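Local coordinates for protein YlmD (Geobacillus stearothermophilus, PDB 6T1B) that catalyses the phosphorolysis of adenosine, inosine and S-methyl-5'-thioadenosine to ribose 1-phosphates and free purine bases, and also deaminates adenosine, at residues I129-P134 with L225-A230. Sequence-based numbering, arbitrary orientation.
Sequences IYFVAP and LQLLAA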
loop_
_atom_site.group_PDB
_atom_site.type_symbol
_atom_site.label_atom_id
_atom_site.label_comp_id
_atom_site.label_asym_id
_atom_site.label_seq_id
_atom_site.Cartn_x
_atom_site.Cartn_y
_atom_site.Cartn_z
ATOM N N ILE A 129 0.420 -0.722 3.174
ATOM C CA ILE A 129 0.571 -1.578 4.347
ATOM C C ILE A 129 0.274 -3.006 3.905
ATOM O O ILE A 129 -0.853 -3.320 3.504
ATOM C CB ILE A 129 -0.334 -1.143 5.510
ATOM C CG1 ILE A 129 -0.228 0.344 5.819
ATOM C CG2 ILE A 129 0.066 -1.956 6.743
ATOM C CD1 ILE A 129 -1.185 0.790 6.884
ATOM N N TYR A 130 1.298 -3.860 3.939
ATOM C CA TYR A 130 1.192 -5.248 3.539
ATOM C C TYR A 130 1.054 -6.114 4.787
ATOM O O TYR A 130 1.813 -5.947 5.745
ATOM C CB TYR A 130 2.470 -5.694 2.813
ATOM C CG TYR A 130 2.894 -4.896 1.578
ATOM C CD1 TYR A 130 3.429 -3.617 1.699
ATOM C CD2 TYR A 130 2.827 -5.457 0.305
ATOM C CE1 TYR A 130 3.848 -2.902 0.578
ATOM C CE2 TYR A 130 3.238 -4.762 -0.802
ATOM C CZ TYR A 130 3.744 -3.474 -0.664
ATOM O OH TYR A 130 4.199 -2.769 -1.769
ATOM N N PHE A 131 0.130 -7.086 4.742
ATOM C CA PHE A 131 -0.144 -7.961 5.865
ATOM C C PHE A 131 0.007 -9.416 5.426
ATOM O O PHE A 131 -0.408 -9.776 4.313
ATOM C CB PHE A 131 -1.587 -7.790 6.337
ATOM C CG PHE A 131 -1.945 -6.424 6.842
ATOM C CD1 PHE A 131 -2.228 -5.385 5.980
ATOM C CD2 PHE A 131 -2.075 -6.192 8.191
ATOM C CE1 PHE A 131 -2.611 -4.157 6.487
ATOM C CE2 PHE A 131 -2.438 -4.964 8.688
ATOM C CZ PHE A 131 -2.716 -3.956 7.839
ATOM N N VAL A 132 0.531 -10.248 6.306
ATOM C CA VAL A 132 0.576 -11.672 6.039
ATOM C C VAL A 132 0.400 -12.400 7.354
ATOM O O VAL A 132 0.929 -11.993 8.391
ATOM C CB VAL A 132 1.881 -12.083 5.318
ATOM C CG1 VAL A 132 3.105 -11.860 6.166
ATOM C CG2 VAL A 132 1.789 -13.522 4.806
ATOM N N ALA A 133 -0.373 -13.469 7.317
ATOM C CA ALA A 133 -0.393 -14.460 8.393
ATOM C C ALA A 133 0.033 -15.759 7.715
ATOM O O ALA A 133 -0.807 -16.500 7.160
ATOM C CB ALA A 133 -1.771 -14.560 9.036
ATOM N N PRO A 134 1.334 -16.086 7.723
ATOM C CA PRO A 134 1.816 -17.200 6.887
ATOM C C PRO A 134 1.199 -18.533 7.233
ATOM O O PRO A 134 0.926 -19.343 6.340
ATOM C CB PRO A 134 3.329 -17.210 7.143
ATOM C CG PRO A 134 3.657 -15.861 7.605
ATOM C CD PRO A 134 2.453 -15.367 8.375
ATOM N N LEU A 225 2.357 2.696 14.956
ATOM C CA LEU A 225 1.844 2.842 16.314
ATOM C C LEU A 225 0.437 2.278 16.429
ATOM O O LEU A 225 0.090 1.642 17.430
ATOM C CB LEU A 225 1.882 4.317 16.722
ATOM C CG LEU A 225 3.277 4.919 16.890
ATOM C CD1 LEU A 225 3.177 6.440 17.003
ATOM C CD2 LEU A 225 3.972 4.360 18.093
ATOM N N GLN A 226 -0.387 2.483 15.396
ATOM C CA GLN A 226 -1.727 1.908 15.408
ATOM C C GLN A 226 -1.669 0.384 15.404
ATOM O O GLN A 226 -2.439 -0.267 16.109
ATOM C CB GLN A 226 -2.548 2.393 14.220
ATOM C CG GLN A 226 -3.048 3.820 14.375
ATOM C CD GLN A 226 -3.931 4.251 13.211
ATOM O OE1 GLN A 226 -4.356 3.435 12.407
ATOM N NE2 GLN A 226 -4.230 5.542 13.146
ATOM N N LEU A 227 -0.788 -0.194 14.576
ATOM C CA LEU A 227 -0.686 -1.649 14.508
ATOM C C LEU A 227 -0.240 -2.228 15.836
ATOM O O LEU A 227 -0.749 -3.268 16.268
ATOM C CB LEU A 227 0.288 -2.065 13.414
ATOM C CG LEU A 227 -0.235 -1.793 12.014
ATOM C CD1 LEU A 227 0.909 -1.780 11.013
ATOM C CD2 LEU A 227 -1.262 -2.821 11.579
ATOM N N LEU A 228 0.733 -1.583 16.480
ATOM C CA LEU A 228 1.158 -2.013 17.804
ATOM C C LEU A 228 -0.014 -1.992 18.769
ATOM O O LEU A 228 -0.234 -2.944 19.518
ATOM C CB LEU A 228 2.281 -1.103 18.299
ATOM C CG LEU A 228 3.610 -1.271 17.582
ATOM C CD1 LEU A 228 4.524 -0.065 17.820
ATOM C CD2 LEU A 228 4.282 -2.564 18.029
ATOM N N ALA A 229 -0.800 -0.914 18.738
ATOM C CA ALA A 229 -1.943 -0.808 19.644
ATOM C C ALA A 229 -2.992 -1.873 19.360
ATOM O O ALA A 229 -3.693 -2.313 20.279
ATOM C CB ALA A 229 -2.571 0.583 19.522
ATOM N N ALA A 230 -3.109 -2.311 18.103
ATOM C CA ALA A 230 -4.050 -3.370 17.746
ATOM C C ALA A 230 -3.540 -4.766 18.082
ATOM O O ALA A 230 -4.279 -5.740 17.910
ATOM C CB ALA A 230 -4.379 -3.289 16.250
#
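The phenyl ring of Phe131 is the one flat group in this contact, and Leu227 reaches its outer end at an oblique angle. The methyl CD2 of Leu227 makes the approach, lying 3.8 Å from CE2 of Phe131 and 4.2 Å from CZ of the same ring. With CG beside the backbone N and anti to the carbonyl carbon (chi1 -62°), the Phe131 side chain brings CE2 and CZ up to Leu227, although its CA–CB bond does not point at the helix. CD1 of Leu227, the other branch, stands 4.4 Å from CG2 of Ile129, a looser apolar approach. One leucine thus spans two strand residues, whose side chains emerge on the same side of the sheet. No hydrogen bond links the segments, and the CA atoms of Ile129 and Leu227 remain 10.2 Å apart, so the side chains alone bridge this buried interface. It is a small piece of helix-on-sheet packing, in which helix 219-229 meets strand 127-133, a central strand of a mixed sheet. Neighbouring strand 173-176 contributes Val174, which touches Ile129, Phe131 and Leu227, while helix 153-163 adds Ala154 against Ile129 and Leu227, and Met157 against Phe131.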